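Long-range contacts in tRNA (adenine(58)-N(1))-methyltransferase catalytic subunit TRM61 C-terminal domain-containing protein (Thermoplasma acidophilum, PDB 1YB2), which probably transfers a methyl group from S-adenosyl-L-methionine to an adenine of RNA, perhaps N1 of adenine 58 in tRNA: residues Ala182-Ile187 / Thr208-Asn213; Ile28-Asp33 / Pro80-Arg85; Cys106-Gly111 / Ser126-Ala131. All blocks are in the same frame, centred on the assembly; numbering follows the deposited sequence.

Contact 1 of 3, residues Ala182-Ile187 / Thr208-Asn213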
ATOM      1  N   ALA A 182       3.510   4.086  14.461  1.00 25.67           N
ATOM      2  CA  ALA A 182       4.149   4.284  13.155  1.00 25.35           C
ATOM      3  C   ALA A 182       4.336   5.772  12.958  1.00 25.15           C
ATOM      4  O   ALA A 182       3.532   6.582  13.436  1.00 23.84           O
ATOM      5  CB  ALA A 182       3.286   3.723  12.010  1.00 25.50           C
ATOM      6  N   VAL A 183       5.410   6.119  12.263  1.00 24.27           N
ATOM      7  CA  VAL A 183       5.678   7.495  11.878  1.00 25.18           C
ATOM      8  C   VAL A 183       5.888   7.529  10.382  1.00 26.24           C
ATOM      9  O   VAL A 183       6.606   6.691   9.808  1.00 25.47           O
ATOM     10  CB  VAL A 183       6.913   8.102  12.563  1.00 25.52           C
ATOM     11  CG1 VAL A 183       7.186   9.512  12.023  1.00 24.63           C
ATOM     12  CG2 VAL A 183       6.724   8.125  14.095  1.00 25.31           C
ATOM     13  N   ILE A 184       5.217   8.485   9.749  1.00 26.98           N
ATOM     14  CA  ILE A 184       5.380   8.718   8.330  1.00 27.58           C
ATOM     15  C   ILE A 184       5.814  10.166   8.163  1.00 28.03           C
ATOM     16  O   ILE A 184       5.091  11.094   8.567  1.00 27.41           O
ATOM     17  CB  ILE A 184       4.074   8.385   7.563  1.00 28.10           C
ATOM     18  CG1 ILE A 184       3.853   6.862   7.595  1.00 30.09           C
ATOM     19  CG2 ILE A 184       4.183   8.897   6.115  1.00 29.03           C
ATOM     20  CD1 ILE A 184       2.426   6.427   7.690  1.00 35.15           C
ATOM     21  N   ALA A 185       7.009  10.356   7.594  1.00 27.94           N
ATOM     22  CA  ALA A 185       7.639  11.676   7.515  1.00 27.90           C
ATOM     23  C   ALA A 185       7.953  12.126   6.088  1.00 28.96           C
ATOM     24  O   ALA A 185       8.639  11.429   5.333  1.00 28.28           O
ATOM     25  CB  ALA A 185       8.899  11.704   8.368  1.00 27.54           C
ATOM     26  N   ASP A 186       7.459  13.314   5.744  1.00 29.55           N
ATOM     27  CA  ASP A 186       7.700  13.925   4.452  1.00 31.29           C
ATOM     28  C   ASP A 186       8.035  15.380   4.739  1.00 31.50           C
ATOM     29  O   ASP A 186       7.203  16.270   4.579  1.00 31.29           O
ATOM     30  CB  ASP A 186       6.453  13.778   3.571  1.00 31.76           C
ATOM     31  CG  ASP A 186       6.650  14.312   2.147  1.00 36.22           C
ATOM     32  OD1 ASP A 186       7.800  14.570   1.705  1.00 39.36           O
ATOM     33  OD2 ASP A 186       5.617  14.479   1.472  1.00 40.44           O
ATOM     34  N   ILE A 187       9.246  15.586   5.236  1.00 32.06           N
ATOM     35  CA  ILE A 187       9.785  16.909   5.532  1.00 33.27           C
ATOM     36  C   ILE A 187      11.143  17.081   4.859  1.00 33.75           C
ATOM     37  O   ILE A 187      11.781  16.079   4.521  1.00 34.23           O
ATOM     38  CB  ILE A 187       9.922  17.169   7.061  1.00 32.85           C
ATOM     39  CG1 ILE A 187      10.651  16.010   7.760  1.00 32.97           C
ATOM     40  CG2 ILE A 187       8.549  17.490   7.674  1.00 33.58           C
ATOM     41  CD1 ILE A 187      11.015  16.315   9.207  1.00 33.20           C
ATOM     42  N   THR A 208       8.847   5.744   8.403  1.00 25.78           N
ATOM     43  CA  THR A 208       9.035   5.788   6.952  1.00 26.67           C
ATOM     44  C   THR A 208       9.361   7.225   6.582  1.00 26.08           C
ATOM     45  O   THR A 208       8.595   8.131   6.938  1.00 25.69           O
ATOM     46  CB  THR A 208       7.753   5.332   6.199  1.00 26.49           C
ATOM     47  OG1 THR A 208       7.447   3.978   6.561  1.00 29.90           O
ATOM     48  CG2 THR A 208       7.960   5.385   4.708  1.00 28.11           C
ATOM     49  N   PHE A 209      10.477   7.432   5.875  1.00 25.23           N
ATOM     50  CA  PHE A 209      10.914   8.771   5.484  1.00 25.44           C
ATOM     51  C   PHE A 209      10.882   8.886   3.972  1.00 26.10           C
ATOM     52  O   PHE A 209      11.466   8.041   3.303  1.00 26.06           O
ATOM     53  CB  PHE A 209      12.363   9.040   5.931  1.00 25.41           C
ATOM     54  CG  PHE A 209      12.566   9.009   7.413  1.00 24.26           C
ATOM     55  CD1 PHE A 209      12.867   7.813   8.065  1.00 26.13           C
ATOM     56  CD2 PHE A 209      12.472  10.181   8.154  1.00 25.37           C
ATOM     57  CE1 PHE A 209      13.065   7.784   9.451  1.00 27.87           C
ATOM     58  CE2 PHE A 209      12.665  10.163   9.542  1.00 29.52           C
ATOM     59  CZ  PHE A 209      12.945   8.951  10.187  1.00 27.28           C
ATOM     60  N   TYR A 210      10.228   9.925   3.449  1.00 26.60           N
ATOM     61  CA  TYR A 210      10.168  10.182   2.001  1.00 28.01           C
ATOM     62  C   TYR A 210      11.090  11.345   1.686  1.00 27.13           C
ATOM     63  O   TYR A 210      10.959  12.398   2.305  1.00 25.43           O
ATOM     64  CB  TYR A 210       8.741  10.546   1.563  1.00 30.03           C
ATOM     65  CG  TYR A 210       7.829   9.368   1.450  1.00 34.82           C
ATOM     66  CD1 TYR A 210       7.161   8.861   2.576  1.00 37.32           C
ATOM     67  CD2 TYR A 210       7.616   8.738   0.215  1.00 37.58           C
ATOM     68  CE1 TYR A 210       6.297   7.751   2.480  1.00 38.67           C
ATOM     69  CE2 TYR A 210       6.745   7.614   0.114  1.00 38.64           C
ATOM     70  CZ  TYR A 210       6.101   7.139   1.253  1.00 37.48           C
ATOM     71  OH  TYR A 210       5.264   6.045   1.174  1.00 39.18           O
ATOM     72  N   LEU A 211      12.048  11.130   0.771  1.00 26.65           N
ATOM     73  CA  LEU A 211      13.002  12.154   0.343  1.00 26.52           C
ATOM     74  C   LEU A 211      12.971  12.269  -1.194  1.00 27.25           C
ATOM     75  O   LEU A 211      12.672  11.290  -1.879  1.00 27.25           O
ATOM     76  CB  LEU A 211      14.430  11.837   0.823  1.00 26.35           C
ATOM     77  CG  LEU A 211      14.864  12.098   2.277  1.00 25.98           C
ATOM     78  CD1 LEU A 211      14.605  13.542   2.684  1.00 24.91           C
ATOM     79  CD2 LEU A 211      14.214  11.109   3.273  1.00 24.31           C
ATOM     80  N   PRO A 212      13.223  13.472  -1.737  1.00 27.98           N
ATOM     81  CA  PRO A 212      13.093  13.614  -3.185  1.00 28.77           C
ATOM     82  C   PRO A 212      14.348  13.225  -3.975  1.00 28.74           C
ATOM     83  O   PRO A 212      14.264  13.041  -5.180  1.00 28.85           O
ATOM     84  CB  PRO A 212      12.809  15.111  -3.358  1.00 28.70           C
ATOM     85  CG  PRO A 212      13.600  15.748  -2.282  1.00 29.18           C
ATOM     86  CD  PRO A 212      13.568  14.755  -1.100  1.00 28.34           C
ATOM     87  N   ASN A 213      15.496  13.118  -3.318  1.00 29.34           N
ATOM     88  CA  ASN A 213      16.719  12.737  -4.035  1.00 30.02           C
ATOM     89  C   ASN A 213      17.690  11.885  -3.235  1.00 30.34           C
ATOM     90  O   ASN A 213      17.535  11.706  -2.004  1.00 29.52           O
ATOM     91  CB  ASN A 213      17.419  13.958  -4.657  1.00 30.88           C
ATOM     92  CG  ASN A 213      17.786  15.018  -3.637  1.00 32.76           C
ATOM     93  OD1 ASN A 213      18.646  14.807  -2.778  1.00 37.72           O
ATOM     94  ND2 ASN A 213      17.155  16.180  -3.746  1.00 34.88           N
TER
HETATM   95  O   HOH W   1       5.878   3.795   8.837  1.00 26.44           O
HETATM   96  O   HOH W   2      10.404  14.980   1.492  1.00 39.91           O
HETATM   97  O   HOH W   3      11.119  13.346   5.149  1.00 21.25           O
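Thr208 enters the contact through its backbone, N to Val183 O at 2.8 Å. Its OG1, anti to the carbonyl carbon (chi1 -61°), shares a water with Val183 O, to which the water donates. Thr208 O then accepts from Ala185 N (2.8 Å). Phe209 lies on the other face of the sheet, where ring atom CD2 meets the methyl CB of Ala185 at 3.9 Å; Pro190 and Thr220 also touch this ring. At Tyr210 the backbone N donates to Ala185 O (2.9 Å), which also lies near the plane of the tyrosine ring, at its edge. CE1 of that ring is 4.4 Å from Ile184 CG2. Asp186 crosses the Tyr210 side chain at about a right angle, and one water donates to both Asp186 OD1 (2.6 Å) and Tyr210 O. Leu211 CD1 comes within 4.2 Å of Ile187 O. This parallel pairing of strands 180-185 and 205-211 belongs to the Rossmann-like sheet of class I methyltransferases, with Asp186, a predicted S-adenosyl-L-methionine ligand, at the C-terminal end of its strand.

Contact 2 of 3, residues Ile28-Asp33 / Pro80-Arg85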
ATOM      1  N   ILE A  28       9.849 -11.894  14.941  1.00 34.48           N
ATOM      2  CA  ILE A  28      10.751 -11.619  13.824  1.00 33.65           C
ATOM      3  C   ILE A  28      12.061 -10.980  14.317  1.00 32.73           C
ATOM      4  O   ILE A  28      12.063 -10.137  15.222  1.00 32.22           O
ATOM      5  CB  ILE A  28      10.061 -10.691  12.762  1.00 33.88           C
ATOM      6  CG1 ILE A  28       8.709 -11.260  12.297  1.00 35.01           C
ATOM      7  CG2 ILE A  28      10.965 -10.413  11.547  1.00 34.15           C
ATOM      8  CD1 ILE A  28       8.734 -12.722  11.834  1.00 36.52           C
ATOM      9  N   LEU A  29      13.172 -11.390  13.723  1.00 31.37           N
ATOM     10  CA  LEU A  29      14.450 -10.708  13.928  1.00 30.76           C
ATOM     11  C   LEU A  29      14.825  -9.969  12.635  1.00 30.81           C
ATOM     12  O   LEU A  29      15.002 -10.594  11.583  1.00 31.13           O
ATOM     13  CB  LEU A  29      15.532 -11.706  14.314  1.00 29.90           C
ATOM     14  CG  LEU A  29      15.292 -12.496  15.604  1.00 29.19           C
ATOM     15  CD1 LEU A  29      16.399 -13.481  15.821  1.00 28.40           C
ATOM     16  CD2 LEU A  29      15.170 -11.569  16.812  1.00 27.37           C
ATOM     17  N   VAL A  30      14.914  -8.649  12.706  1.00 30.41           N
ATOM     18  CA  VAL A  30      15.156  -7.848  11.505  1.00 31.19           C
ATOM     19  C   VAL A  30      16.539  -7.216  11.527  1.00 32.33           C
ATOM     20  O   VAL A  30      17.168  -7.118  12.584  1.00 32.04           O
ATOM     21  CB  VAL A  30      14.075  -6.740  11.302  1.00 30.88           C
ATOM     22  CG1 VAL A  30      12.688  -7.329  11.331  1.00 31.41           C
ATOM     23  CG2 VAL A  30      14.188  -5.618  12.352  1.00 32.05           C
ATOM     24  N   SER A  31      17.008  -6.780  10.356  1.00 33.06           N
ATOM     25  CA  SER A  31      18.272  -6.069  10.246  1.00 34.08           C
ATOM     26  C   SER A  31      18.380  -5.429   8.868  1.00 35.09           C
ATOM     27  O   SER A  31      17.463  -5.552   8.051  1.00 35.34           O
ATOM     28  CB  SER A  31      19.461  -7.003  10.501  1.00 33.56           C
ATOM     29  OG  SER A  31      19.757  -7.765   9.346  1.00 33.59           O
ATOM     30  N   GLU A  32      19.494  -4.743   8.628  1.00 36.40           N
ATOM     31  CA  GLU A  32      19.776  -4.144   7.327  1.00 38.51           C
ATOM     32  C   GLU A  32      20.105  -5.218   6.277  1.00 38.67           C
ATOM     33  O   GLU A  32      20.169  -4.911   5.091  1.00 38.70           O
ATOM     34  CB  GLU A  32      20.886  -3.069   7.407  1.00 38.06           C
ATOM     35  CG  GLU A  32      20.721  -1.996   6.313  1.00 41.36           C
ATOM     36  CD  GLU A  32      21.817  -0.910   6.236  1.00 42.17           C
ATOM     37  OE1 GLU A  32      22.117  -0.241   7.272  1.00 45.76           O
ATOM     38  OE2 GLU A  32      22.326  -0.681   5.096  1.00 46.37           O
ATOM     39  N   ASP A  33      20.293  -6.471   6.687  1.00 39.22           N
ATOM     40  CA  ASP A  33      20.379  -7.549   5.669  1.00 40.73           C
ATOM     41  C   ASP A  33      19.630  -8.860   5.943  1.00 40.66           C
ATOM     42  O   ASP A  33      18.609  -9.111   5.309  1.00 40.81           O
ATOM     43  CB  ASP A  33      21.816  -7.802   5.181  1.00 40.87           C
ATOM     44  CG  ASP A  33      22.741  -8.225   6.282  1.00 43.55           C
ATOM     45  OD1 ASP A  33      22.712  -7.579   7.346  1.00 46.08           O
ATOM     46  OD2 ASP A  33      23.504  -9.204   6.084  1.00 46.51           O
ATOM     47  N   PRO A  80       3.556  -7.256   7.750  1.00 29.21           N
ATOM     48  CA  PRO A  80       3.611  -7.785   6.391  1.00 29.31           C
ATOM     49  C   PRO A  80       4.820  -7.331   5.577  1.00 29.68           C
ATOM     50  O   PRO A  80       5.197  -8.030   4.648  1.00 27.50           O
ATOM     51  CB  PRO A  80       2.307  -7.277   5.748  1.00 29.17           C
ATOM     52  CG  PRO A  80       1.904  -6.142   6.549  1.00 29.61           C
ATOM     53  CD  PRO A  80       2.340  -6.443   7.951  1.00 28.56           C
HETATM   54  N   MSE A  81       5.443  -6.202   5.937  1.00 31.07           N
HETATM   55  CA  MSE A  81       6.670  -5.792   5.258  1.00 35.89           C
HETATM   56  C   MSE A  81       7.812  -6.788   5.441  1.00 31.69           C
HETATM   57  O   MSE A  81       8.712  -6.799   4.623  1.00 31.59           O
HETATM   58  CB  MSE A  81       7.135  -4.354   5.616  1.00 34.51           C
HETATM   59  CG  MSE A  81       7.703  -4.143   7.003  1.00 39.15           C
HETATM   60 SE   MSE A  81       8.607  -2.319   7.137  1.00 53.70          SE
HETATM   61  CE  MSE A  81       8.157  -1.633   5.380  1.00 42.65           C
ATOM     62  N   TYR A  82       7.753  -7.620   6.487  1.00 29.62           N
ATOM     63  CA  TYR A  82       8.798  -8.621   6.763  1.00 28.39           C
ATOM     64  C   TYR A  82       8.539 -10.011   6.189  1.00 28.15           C
ATOM     65  O   TYR A  82       9.442 -10.864   6.171  1.00 26.82           O
ATOM     66  CB  TYR A  82       9.037  -8.751   8.269  1.00 27.37           C
ATOM     67  CG  TYR A  82       9.335  -7.446   8.963  1.00 27.47           C
ATOM     68  CD1 TYR A  82      10.277  -6.553   8.447  1.00 27.95           C
ATOM     69  CD2 TYR A  82       8.671  -7.096  10.139  1.00 26.67           C
ATOM     70  CE1 TYR A  82      10.556  -5.315   9.099  1.00 27.98           C
ATOM     71  CE2 TYR A  82       8.937  -5.894  10.787  1.00 27.18           C
ATOM     72  CZ  TYR A  82       9.890  -5.004  10.259  1.00 28.16           C
ATOM     73  OH  TYR A  82      10.164  -3.810  10.907  1.00 28.37           O
ATOM     74  N   PHE A  83       7.302 -10.234   5.734  1.00 28.06           N
ATOM     75  CA  PHE A  83       6.841 -11.564   5.335  1.00 28.51           C
ATOM     76  C   PHE A  83       7.761 -12.199   4.305  1.00 28.92           C
ATOM     77  O   PHE A  83       8.214 -13.310   4.495  1.00 28.91           O
ATOM     78  CB  PHE A  83       5.394 -11.497   4.829  1.00 28.51           C
ATOM     79  CG  PHE A  83       4.814 -12.832   4.419  1.00 27.47           C
ATOM     80  CD1 PHE A  83       4.194 -13.661   5.360  1.00 27.94           C
ATOM     81  CD2 PHE A  83       4.865 -13.246   3.098  1.00 26.82           C
ATOM     82  CE1 PHE A  83       3.638 -14.885   4.980  1.00 25.08           C
ATOM     83  CE2 PHE A  83       4.311 -14.475   2.703  1.00 25.91           C
ATOM     84  CZ  PHE A  83       3.696 -15.288   3.651  1.00 27.66           C
ATOM     85  N   GLY A  84       8.067 -11.480   3.236  1.00 30.19           N
ATOM     86  CA  GLY A  84       8.916 -12.026   2.177  1.00 32.14           C
ATOM     87  C   GLY A  84      10.346 -12.348   2.588  1.00 33.44           C
ATOM     88  O   GLY A  84      10.987 -13.225   1.991  1.00 33.73           O
ATOM     89  N   ARG A  85      10.843 -11.654   3.611  1.00 34.23           N
ATOM     90  CA  ARG A  85      12.211 -11.862   4.116  1.00 35.93           C
ATOM     91  C   ARG A  85      12.323 -13.065   5.047  1.00 35.89           C
ATOM     92  O   ARG A  85      13.389 -13.674   5.151  1.00 35.74           O
ATOM     93  CB  ARG A  85      12.711 -10.616   4.871  1.00 36.62           C
ATOM     94  CG  ARG A  85      12.765  -9.312   4.054  1.00 40.56           C
ATOM     95  CD  ARG A  85      13.922  -9.330   3.037  1.00 46.83           C
ATOM     96  NE  ARG A  85      14.861  -8.214   3.212  1.00 50.75           N
ATOM     97  CZ  ARG A  85      16.138  -8.363   3.577  1.00 51.84           C
ATOM     98  NH1 ARG A  85      16.929  -7.294   3.727  1.00 52.37           N
ATOM     99  NH2 ARG A  85      16.628  -9.585   3.798  1.00 52.02           N
TER
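Val30 and Ile28, on a strand of the FKBP-like N-terminal region, pack on Tyr82, at the start of a short helical segment; the contact thus joins the N-terminal beta sheet to the segment that leads on toward the methyltransferase fold. The main apolar element is a CH-pi contact: methyl CG1 of Val30 stands over the Tyr82 ring, 3.7 Å from its centroid and 11° off the normal. With CG1 anti to the carbonyl carbon (chi1 -53°), this methyl is the branch turned onto the ring. CG of Met81, a selenomethionine, lies over the opposite face, 3.7 Å above the plane and offset toward the rim, so the ring is sandwiched between a strand residue and its own chain neighbour. Ile28 extends the packing at the root of the side chain, CG2 to Tyr82 CB at 4.2 Å. Leu232 and Ile266, from two long strands of the methyltransferase sheet, touch both Val30 and Tyr82.

The polar part lies where the chain has left the strand. There Ser31 OG accepts from Asp33 N at 3.0 Å in an ST turn, which helps to set the backbone of Asp33. Arg241 of the second subunit donates to Glu32 O and brings its guanidinium close to that of Arg85. Arg85, its chain bent at chi2 and chi3, turns its guanidinium to Asp33 O. The bond from Arg85 NH1 to Asp33 O (2.9 Å) is weak. Arg85 NH2 is 2.5 Å from Asp33 O, too short to be taken at face value, with the oxygen tilted 22° from the guanidinium plane.

Contact 3 of 3, residues Cys106-Gly111 / Ser126-Ala131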
ATOM      1  N   CYS A 106       4.443  -0.382   3.740  1.00 57.85           N
ATOM      2  CA  CYS A 106       4.356  -0.613   5.179  1.00 58.25           C
ATOM      3  C   CYS A 106       3.025  -1.245   5.575  1.00 57.57           C
ATOM      4  O   CYS A 106       2.154  -1.500   4.724  1.00 58.08           O
ATOM      5  CB  CYS A 106       4.670   0.656   6.011  1.00 58.38           C
ATOM      6  SG  CYS A 106       3.345   1.902   6.234  1.00 61.02           S
ATOM      7  N   GLY A 107       2.882  -1.514   6.868  1.00 56.13           N
ATOM      8  CA  GLY A 107       1.736  -2.252   7.344  1.00 54.28           C
ATOM      9  C   GLY A 107       0.812  -1.383   8.144  1.00 52.76           C
ATOM     10  O   GLY A 107       1.020  -1.177   9.343  1.00 52.89           O
ATOM     11  N   LEU A 108      -0.208  -0.861   7.470  1.00 51.34           N
ATOM     12  CA  LEU A 108      -1.275  -0.150   8.154  1.00 49.57           C
ATOM     13  C   LEU A 108      -2.414  -1.114   8.439  1.00 47.95           C
ATOM     14  O   LEU A 108      -2.787  -1.938   7.595  1.00 47.37           O
ATOM     15  CB  LEU A 108      -1.771   1.040   7.321  1.00 50.20           C
ATOM     16  CG  LEU A 108      -1.286   2.472   7.597  1.00 50.60           C
ATOM     17  CD1 LEU A 108       0.159   2.538   8.087  1.00 50.69           C
ATOM     18  CD2 LEU A 108      -1.459   3.308   6.325  1.00 50.87           C
ATOM     19  N   ARG A 109      -2.952  -1.000   9.642  1.00 46.23           N
ATOM     20  CA  ARG A 109      -4.098  -1.791  10.083  1.00 44.49           C
ATOM     21  C   ARG A 109      -4.882  -0.942  11.085  1.00 42.72           C
ATOM     22  O   ARG A 109      -4.306  -0.051  11.727  1.00 42.29           O
ATOM     23  CB  ARG A 109      -3.638  -3.101  10.747  1.00 44.74           C
ATOM     24  CG  ARG A 109      -2.722  -2.902  11.945  1.00 45.34           C
ATOM     25  CD  ARG A 109      -3.118  -3.800  13.091  1.00 49.12           C
ATOM     26  NE  ARG A 109      -2.425  -5.081  13.045  1.00 51.75           N
ATOM     27  CZ  ARG A 109      -2.937  -6.234  13.473  1.00 53.12           C
ATOM     28  NH1 ARG A 109      -4.171  -6.284  13.972  1.00 54.80           N
ATOM     29  NH2 ARG A 109      -2.224  -7.347  13.385  1.00 52.49           N
ATOM     30  N   PRO A 110      -6.193  -1.205  11.218  1.00 40.96           N
ATOM     31  CA  PRO A 110      -7.008  -0.517  12.229  1.00 39.63           C
ATOM     32  C   PRO A 110      -6.459  -0.606  13.657  1.00 38.52           C
ATOM     33  O   PRO A 110      -5.861  -1.614  14.040  1.00 37.81           O
ATOM     34  CB  PRO A 110      -8.359  -1.232  12.134  1.00 39.57           C
ATOM     35  CG  PRO A 110      -8.412  -1.748  10.755  1.00 39.78           C
ATOM     36  CD  PRO A 110      -7.000  -2.134  10.405  1.00 40.82           C
ATOM     37  N   GLY A 111      -6.658   0.463  14.421  1.00 37.94           N
ATOM     38  CA  GLY A 111      -6.298   0.500  15.830  1.00 37.24           C
ATOM     39  C   GLY A 111      -4.981   1.198  16.147  1.00 37.39           C
ATOM     40  O   GLY A 111      -4.725   1.554  17.292  1.00 36.47           O
ATOM     41  N   SER A 126      -5.171  10.389   3.489  1.00 24.10           N
ATOM     42  CA  SER A 126      -6.362   9.718   2.997  1.00 23.61           C
ATOM     43  C   SER A 126      -6.195   8.194   3.023  1.00 23.27           C
ATOM     44  O   SER A 126      -7.061   7.497   3.551  1.00 22.51           O
ATOM     45  CB  SER A 126      -6.760  10.255   1.625  1.00 23.73           C
ATOM     46  OG  SER A 126      -7.586   9.322   0.948  1.00 24.50           O
ATOM     47  N   TYR A 127      -5.078   7.682   2.497  1.00 23.21           N
ATOM     48  CA  TYR A 127      -4.778   6.263   2.623  1.00 24.46           C
ATOM     49  C   TYR A 127      -4.743   5.766   4.070  1.00 24.05           C
ATOM     50  O   TYR A 127      -5.193   4.650   4.352  1.00 24.41           O
ATOM     51  CB  TYR A 127      -3.445   5.916   1.950  1.00 26.19           C
ATOM     52  CG  TYR A 127      -3.541   5.849   0.462  1.00 27.52           C
ATOM     53  CD1 TYR A 127      -3.067   6.902  -0.323  1.00 30.47           C
ATOM     54  CD2 TYR A 127      -4.110   4.732  -0.175  1.00 29.89           C
ATOM     55  CE1 TYR A 127      -3.141   6.847  -1.711  1.00 30.72           C
ATOM     56  CE2 TYR A 127      -4.197   4.674  -1.580  1.00 31.95           C
ATOM     57  CZ  TYR A 127      -3.709   5.737  -2.327  1.00 30.30           C
ATOM     58  OH  TYR A 127      -3.761   5.713  -3.709  1.00 32.99           O
ATOM     59  N   ILE A 128      -4.183   6.574   4.967  1.00 23.26           N
ATOM     60  CA  ILE A 128      -4.094   6.208   6.386  1.00 23.42           C
ATOM     61  C   ILE A 128      -5.503   6.070   6.966  1.00 23.60           C
ATOM     62  O   ILE A 128      -5.828   5.053   7.596  1.00 23.40           O
ATOM     63  CB  ILE A 128      -3.254   7.243   7.186  1.00 23.67           C
ATOM     64  CG1 ILE A 128      -1.767   7.174   6.763  1.00 24.52           C
ATOM     65  CG2 ILE A 128      -3.401   7.036   8.696  1.00 24.12           C
ATOM     66  CD1 ILE A 128      -0.944   8.407   7.192  1.00 23.91           C
ATOM     67  N   LEU A 129      -6.347   7.076   6.738  1.00 23.15           N
ATOM     68  CA  LEU A 129      -7.706   7.038   7.294  1.00 23.78           C
ATOM     69  C   LEU A 129      -8.549   5.895   6.737  1.00 24.48           C
ATOM     70  O   LEU A 129      -9.336   5.287   7.466  1.00 23.88           O
ATOM     71  CB  LEU A 129      -8.431   8.370   7.103  1.00 23.31           C
ATOM     72  CG  LEU A 129      -7.938   9.583   7.899  1.00 23.21           C
ATOM     73  CD1 LEU A 129      -8.924  10.747   7.740  1.00 23.44           C
ATOM     74  CD2 LEU A 129      -7.740   9.280   9.374  1.00 23.25           C
ATOM     75  N   TYR A 130      -8.380   5.597   5.448  1.00 25.33           N
ATOM     76  CA  TYR A 130      -9.096   4.481   4.835  1.00 26.51           C
ATOM     77  C   TYR A 130      -8.698   3.160   5.500  1.00 26.54           C
ATOM     78  O   TYR A 130      -9.552   2.331   5.807  1.00 27.48           O
ATOM     79  CB  TYR A 130      -8.826   4.440   3.327  1.00 27.54           C
ATOM     80  CG  TYR A 130      -9.838   3.646   2.509  1.00 28.94           C
ATOM     81  CD1 TYR A 130     -11.106   4.157   2.240  1.00 30.25           C
ATOM     82  CD2 TYR A 130      -9.507   2.391   1.985  1.00 29.52           C
ATOM     83  CE1 TYR A 130     -12.024   3.432   1.463  1.00 32.29           C
ATOM     84  CE2 TYR A 130     -10.417   1.661   1.210  1.00 31.28           C
ATOM     85  CZ  TYR A 130     -11.660   2.188   0.953  1.00 31.27           C
ATOM     86  OH  TYR A 130     -12.550   1.464   0.196  1.00 33.93           O
ATOM     87  N   ALA A 131      -7.405   2.981   5.733  1.00 26.51           N
ATOM     88  CA  ALA A 131      -6.871   1.769   6.365  1.00 27.15           C
ATOM     89  C   ALA A 131      -7.278   1.632   7.838  1.00 27.84           C
ATOM     90  O   ALA A 131      -7.600   0.524   8.300  1.00 27.77           O
ATOM     91  CB  ALA A 131      -5.351   1.716   6.211  1.00 26.84           C
TER
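Leu108 and Ala131 meet where the loop before strand 113-117 crosses helix 123-132, the helix that follows this strand through the glycine-rich loop of the Rossmann-like methyltransferase fold. The loop residues lie against the later turns of the helix, and the contact is made by packing, with no hydrogen bond between the two segments.

Apolar contacts come first. The CB atoms of Leu108 and Ala131 face each other at 3.8 Å, the small alanine letting the loop backbone approach to 5.8 Å between the CA atoms of Arg109 and Ala131. Farther out, Leu108 CD2 reaches past the alanine to Ile128, 3.9 Å from its CG1. In making these contacts the leucine adopts torsions that lie off the staggered values, with chi1 at -99° and chi2 at 33°. Ile114 on the adjoining strand touches both Leu108 and Ile128, so the leucine joins the apolar layer between helix and sheet.

Across the subunit interface, the cation-pi contact is reciprocal: Arg109 makes one with Tyr130 of the second subunit, and Tyr130 receives Arg109 of that subunit in the same way. Pro110 also packs on Pro110 of the second subunit.

Another contact between the two segments sets apolar carbon against a polar backbone atom. Pro110 CG and CD both lie 3.4 Å from Ala131 O, so the oxygen faces the CG-CD edge of the proline ring.

In the fold
Contacts 1 and 3 belong to one methyltransferase fold: their centres are 16 Å apart, yet Ile184 CD1 packs on Ile128 CD1 at 3.9 Å, joining strand 180-185 to helix 123-132. The predicted S-adenosyl-L-methionine site lies at the C-terminal end of strand 180-185 in contact 1, at Asp186; nearby, the side chain of Ile187 is about 6 Å from that of Glu142 and about 7 Å from that of Asp170. Contact 2 lies away from that site, its centre 20 Å from each of the others. It touches contact 3 through Met81 CE and Cys106 CA (3.9 Å), and both face the second subunit, whereas contact 1 is buried within its own chain.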